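Local coordinates for protein succinate dehydrogenase (Membrane anchor subunit) (Mycolicibacterium smegmatis, PDB 7D6V) that probably holds a mycobacterial succinate dehydrogenase in the membrane, its embedded [2Fe-2S] cluster probably passing electrons from succinate towards quinone, at residues 254-257 / 258-262; 59-63 / 64-68. All blocks are in the same frame, centred on the assembly; numbering follows the deposited sequence.

Interaction 1: residues 254-257 / 258-262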
loop_
_atom_site.group_PDB
_atom_site.type_symbol
_atom_site.label_atom_id
_atom_site.label_comp_id
_atom_site.label_asym_id
_atom_site.label_seq_id
_atom_site.Cartn_x
_atom_site.Cartn_y
_atom_site.Cartn_z
ATOM N N THR C 254 -11.490 25.135 -39.043
ATOM C CA THR C 254 -12.425 26.245 -39.188
ATOM C C THR C 254 -11.816 27.360 -40.027
ATOM O O THR C 254 -12.446 27.860 -40.971
ATOM C CB THR C 254 -12.838 26.752 -37.809
ATOM O OG1 THR C 254 -13.141 25.634 -36.969
ATOM C CG2 THR C 254 -14.072 27.634 -37.909
ATOM N N ASP C 255 -10.570 27.741 -39.717
ATOM C CA ASP C 255 -9.863 28.707 -40.554
ATOM C C ASP C 255 -9.780 28.242 -41.999
ATOM O O ASP C 255 -10.035 29.019 -42.924
ATOM C CB ASP C 255 -8.457 28.965 -40.019
ATOM C CG ASP C 255 -7.874 30.270 -40.529
ATOM O OD1 ASP C 255 -7.634 31.191 -39.735
ATOM O OD2 ASP C 255 -7.648 30.376 -41.751
ATOM N N PHE C 256 -9.389 26.986 -42.215
ATOM C CA PHE C 256 -9.163 26.515 -43.575
ATOM C C PHE C 256 -10.449 26.551 -44.390
ATOM O O PHE C 256 -10.454 27.019 -45.537
ATOM C CB PHE C 256 -8.571 25.108 -43.541
ATOM C CG PHE C 256 -8.039 24.646 -44.859
ATOM C CD1 PHE C 256 -6.996 25.318 -45.467
ATOM C CD2 PHE C 256 -8.577 23.543 -45.490
ATOM C CE1 PHE C 256 -6.505 24.902 -46.678
ATOM C CE2 PHE C 256 -8.090 23.122 -46.701
ATOM C CZ PHE C 256 -7.053 23.802 -47.298
ATOM N N TYR C 257 -11.556 26.089 -43.806
ATOM C CA TYR C 257 -12.830 26.102 -44.513
ATOM C C TYR C 257 -13.281 27.523 -44.813
ATOM O O TYR C 257 -13.730 27.822 -45.928
ATOM C CB TYR C 257 -13.896 25.364 -43.701
ATOM C CG TYR C 257 -15.227 25.289 -44.411
ATOM C CD1 TYR C 257 -15.503 24.266 -45.300
ATOM C CD2 TYR C 257 -16.202 26.251 -44.202
ATOM C CE1 TYR C 257 -16.709 24.200 -45.956
ATOM C CE2 TYR C 257 -17.409 26.191 -44.853
ATOM C CZ TYR C 257 -17.658 25.165 -45.728
ATOM O OH TYR C 257 -18.865 25.103 -46.378
ATOM N N ILE C 258 -13.192 28.416 -43.822
ATOM C CA ILE C 258 -13.647 29.784 -44.047
ATOM C C ILE C 258 -12.802 30.451 -45.120
ATOM O O ILE C 258 -13.321 31.164 -45.982
ATOM C CB ILE C 258 -13.644 30.584 -42.731
ATOM C CG1 ILE C 258 -14.725 30.058 -41.795
ATOM C CG2 ILE C 258 -13.900 32.053 -43.001
ATOM C CD1 ILE C 258 -14.867 30.848 -40.525
ATOM N N MET C 259 -11.486 30.223 -45.092
ATOM C CA MET C 259 -10.610 30.757 -46.128
ATOM C C MET C 259 -10.991 30.234 -47.505
ATOM O O MET C 259 -11.002 30.991 -48.484
ATOM C CB MET C 259 -9.162 30.399 -45.816
ATOM C CG MET C 259 -8.163 30.948 -46.809
ATOM S SD MET C 259 -6.480 30.502 -46.364
ATOM C CE MET C 259 -6.496 28.756 -46.747
ATOM N N LEU C 260 -11.288 28.936 -47.606
ATOM C CA LEU C 260 -11.680 28.372 -48.892
ATOM C C LEU C 260 -12.947 29.029 -49.417
ATOM O O LEU C 260 -13.045 29.350 -50.606
ATOM C CB LEU C 260 -11.877 26.865 -48.762
ATOM C CG LEU C 260 -10.613 26.017 -48.738
ATOM C CD1 LEU C 260 -10.926 24.656 -48.168
ATOM C CD2 LEU C 260 -10.060 25.900 -50.135
ATOM N N VAL C 261 -13.923 29.249 -48.537
ATOM C CA VAL C 261 -15.178 29.854 -48.972
ATOM C C VAL C 261 -14.977 31.318 -49.352
ATOM O O VAL C 261 -15.556 31.797 -50.333
ATOM C CB VAL C 261 -16.258 29.686 -47.891
ATOM C CG1 VAL C 261 -17.550 30.330 -48.338
ATOM C CG2 VAL C 261 -16.478 28.218 -47.605
ATOM N N ALA C 262 -14.162 32.055 -48.594
ATOM C CA ALA C 262 -13.946 33.464 -48.917
ATOM C C ALA C 262 -13.204 33.605 -50.240
ATOM O O ALA C 262 -13.573 34.427 -51.087
ATOM C CB ALA C 262 -13.182 34.157 -47.798
#

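Interaction 2: residues 59-63 / 64-68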
loop_
_atom_site.group_PDB
_atom_site.type_symbol
_atom_site.label_atom_id
_atom_site.label_comp_id
_atom_site.label_asym_id
_atom_site.label_seq_id
_atom_site.Cartn_x
_atom_site.Cartn_y
_atom_site.Cartn_z
ATOM N N TYR C 59 -10.934 36.164 -44.811
ATOM C CA TYR C 59 -11.344 35.854 -43.451
ATOM C C TYR C 59 -12.811 36.149 -43.171
ATOM O O TYR C 59 -13.265 35.899 -42.051
ATOM C CB TYR C 59 -10.472 36.626 -42.445
ATOM C CG TYR C 59 -10.532 38.126 -42.608
ATOM C CD1 TYR C 59 -11.491 38.877 -41.946
ATOM C CD2 TYR C 59 -9.637 38.789 -43.430
ATOM C CE1 TYR C 59 -11.555 40.242 -42.094
ATOM C CE2 TYR C 59 -9.692 40.156 -43.583
ATOM C CZ TYR C 59 -10.654 40.878 -42.913
ATOM O OH TYR C 59 -10.717 42.240 -43.062
ATOM N N TRP C 60 -13.564 36.662 -44.141
ATOM C CA TRP C 60 -14.928 37.117 -43.912
ATOM C C TRP C 60 -15.780 36.795 -45.126
ATOM O O TRP C 60 -15.426 37.167 -46.248
ATOM C CB TRP C 60 -14.943 38.625 -43.630
ATOM C CG TRP C 60 -16.293 39.277 -43.638
ATOM C CD1 TRP C 60 -16.764 40.164 -44.555
ATOM C CD2 TRP C 60 -17.324 39.129 -42.657
ATOM N NE1 TRP C 60 -18.030 40.565 -44.219
ATOM C CE2 TRP C 60 -18.397 39.943 -43.056
ATOM C CE3 TRP C 60 -17.447 38.382 -41.484
ATOM C CZ2 TRP C 60 -19.577 40.029 -42.328
ATOM C CZ3 TRP C 60 -18.618 38.469 -40.763
ATOM C CH2 TRP C 60 -19.665 39.287 -41.186
ATOM N N VAL C 61 -16.898 36.108 -44.905
ATOM C CA VAL C 61 -17.906 35.893 -45.937
ATOM C C VAL C 61 -19.033 36.887 -45.700
ATOM O O VAL C 61 -19.726 36.822 -44.678
ATOM C CB VAL C 61 -18.433 34.452 -45.930
ATOM C CG1 VAL C 61 -19.241 34.189 -47.183
ATOM C CG2 VAL C 61 -17.295 33.467 -45.819
ATOM N N ALA C 62 -19.224 37.803 -46.650
ATOM C CA ALA C 62 -20.227 38.846 -46.481
ATOM C C ALA C 62 -21.642 38.282 -46.540
ATOM O O ALA C 62 -22.540 38.781 -45.853
ATOM C CB ALA C 62 -20.037 39.928 -47.541
ATOM N N ASP C 63 -21.861 37.253 -47.362
ATOM C CA ASP C 63 -23.212 36.738 -47.570
ATOM C C ASP C 63 -23.762 36.073 -46.315
ATOM O O ASP C 63 -24.890 36.353 -45.896
ATOM C CB ASP C 63 -23.221 35.756 -48.737
ATOM C CG ASP C 63 -23.566 36.417 -50.047
ATOM O OD1 ASP C 63 -23.953 35.699 -50.991
ATOM O OD2 ASP C 63 -23.457 37.658 -50.133
ATOM N N TYR C 64 -22.984 35.184 -45.704
ATOM C CA TYR C 64 -23.451 34.391 -44.578
ATOM C C TYR C 64 -22.818 34.811 -43.264
ATOM O O TYR C 64 -22.975 34.106 -42.264
ATOM C CB TYR C 64 -23.192 32.907 -44.837
ATOM C CG TYR C 64 -23.470 32.498 -46.261
ATOM C CD1 TYR C 64 -24.675 32.811 -46.868
ATOM C CD2 TYR C 64 -22.524 31.816 -47.002
ATOM C CE1 TYR C 64 -24.929 32.456 -48.168
ATOM C CE2 TYR C 64 -22.772 31.450 -48.304
ATOM C CZ TYR C 64 -23.975 31.772 -48.883
ATOM O OH TYR C 64 -24.220 31.406 -50.183
ATOM N N HIS C 65 -22.098 35.933 -43.248
ATOM C CA HIS C 65 -21.541 36.497 -42.021
ATOM C C HIS C 65 -20.649 35.490 -41.298
ATOM O O HIS C 65 -20.806 35.228 -40.105
ATOM C CB HIS C 65 -22.657 37.005 -41.107
ATOM C CG HIS C 65 -23.236 38.318 -41.531
ATOM N ND1 HIS C 65 -24.137 38.434 -42.565
ATOM C CD2 HIS C 65 -23.058 39.569 -41.048
ATOM C CE1 HIS C 65 -24.479 39.701 -42.710
ATOM N NE2 HIS C 65 -23.838 40.410 -41.800
ATOM N N TYR C 66 -19.701 34.925 -42.034
ATOM C CA TYR C 66 -18.742 33.980 -41.483
ATOM C C TYR C 66 -17.450 34.715 -41.175
ATOM O O TYR C 66 -16.911 35.412 -42.039
ATOM C CB TYR C 66 -18.461 32.838 -42.459
ATOM C CG TYR C 66 -19.588 31.861 -42.652
ATOM C CD1 TYR C 66 -20.528 31.644 -41.660
ATOM C CD2 TYR C 66 -19.698 31.138 -43.828
ATOM C CE1 TYR C 66 -21.555 30.743 -41.842
ATOM C CE2 TYR C 66 -20.717 30.236 -44.017
ATOM C CZ TYR C 66 -21.641 30.040 -43.022
ATOM O OH TYR C 66 -22.659 29.140 -43.213
ATOM N N LEU C 67 -16.950 34.552 -39.955
ATOM C CA LEU C 67 -15.720 35.199 -39.527
ATOM C C LEU C 67 -14.818 34.173 -38.865
ATOM O O LEU C 67 -15.251 33.443 -37.969
ATOM C CB LEU C 67 -16.004 36.353 -38.567
ATOM C CG LEU C 67 -14.786 37.141 -38.089
ATOM C CD1 LEU C 67 -14.084 37.807 -39.256
ATOM C CD2 LEU C 67 -15.202 38.164 -37.061
ATOM N N THR C 68 -13.571 34.117 -39.314
ATOM C CA THR C 68 -12.602 33.211 -38.725
ATOM C C THR C 68 -12.324 33.602 -37.275
ATOM O O THR C 68 -12.228 34.794 -36.962
ATOM C CB THR C 68 -11.302 33.236 -39.528
ATOM O OG1 THR C 68 -11.567 32.868 -40.885
ATOM C CG2 THR C 68 -10.315 32.270 -38.951
#

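Interaction 1: residues 254-257 / 258-262
Near the C-terminal end of helix 240-264, Y257 and V261 stand one turn apart and touch through an aromatic face. The V261 methyl CG2 lies over one face of the Y257 ring, toward its rim, 3.9 Å from the ring centroid in a CH-pi contact. Y257 has its CG trans to the backbone N (chi1 -177°), which swings the ring outward with a lean toward the next turn; a branched residue suits that turn because one methyl can meet the ring. F256 packs against two residues on another side of the helix: L260 lies over one face of its ring, CD1 3.5 Å from F256 CE2, and M259 CE is 3.7 Å from F256 CD1. The methionine chain is extended as far as SD and then bends, turning its methyl back to the phenyl ring. Beneath these side chains run the helical backbone hydrogen bonds, with I258 N bonded to T254 O at 3.0 Å and M259 N to D255 O at 2.9 Å; L260 N and V261 N bond to F256 O and Y257 O in the same way. T254 OG1 bonds back to T250 O, so its hydroxyl is satisfied within the helix. D255, a buried acid, forms a salt bridge with R52 of helix 33-55, a pairing expected to favour its charged form. Main-chain bonds from i+4 to i, with side chains meeting at i, i+3 and i+4, are the signature of a regular alpha-helix, here the subunit's last.

Interaction 2: residues 59-63 / 64-68
V61 and Y66 form the apolar centre of this hairpin, their side chains side by side on one face: V61 CG2 rests 3.6 Å from Y66 CB. On the other face W60 lies against its partner L67, whose CB sits at the indole edge, 3.8 Å from W60 CE3. A chi1 of 169°, with CG beside the carbonyl carbon, carries the indole across the neighbouring strand, and its six-membered ring turns an edge to the face of H65 in an offset edge-to-face pair, planes at 87° and W60 CH2 3.4 Å from H65 CD2. Farther out, D63 CB covers one face of the Y64 ring, 3.8 Å from its centroid. The backbone joins the strands: V61 N bonds to Y66 O at 2.9 Å, Y66 N returns to V61 O at 3.3 Å, and T68 N reaches Y59 O at 3.3 Å. Two residues, H65 and Y66, stand opposite the single V61, which makes a G1 beta bulge; H65 takes the left-handed conformation (phi 57°) of the first bulge position, more often a glycine. At the polar edge, Y59 OH bonds to A80 N and the main-chain D63 O accepts a bond from H178 ND1. Few backbone bonds hold so short a ladder, so aromatic and aliphatic contacts on both faces probably supply much of its stability.

In the fold
After helix 33-55, the chain enters the hairpin of interaction 2, which closes its own tight turn at 59-68. Nearly two hundred residues later, helix 240-264 brings in interaction 1, a contact between successive helical turns. The two are in series, neither nesting nor crossing, yet their centres lie about 9 Å apart. Folding sets T68 against D255 and I258, with I258 CG2 3.3 Å from T68 OG1, and V61 on V261. F256 on Y48 and M259 on R52 join helix 240-264 to helix 33-55 close to where the hairpin starts. Together these contacts tie the hairpin and both helices into one end of the subunit.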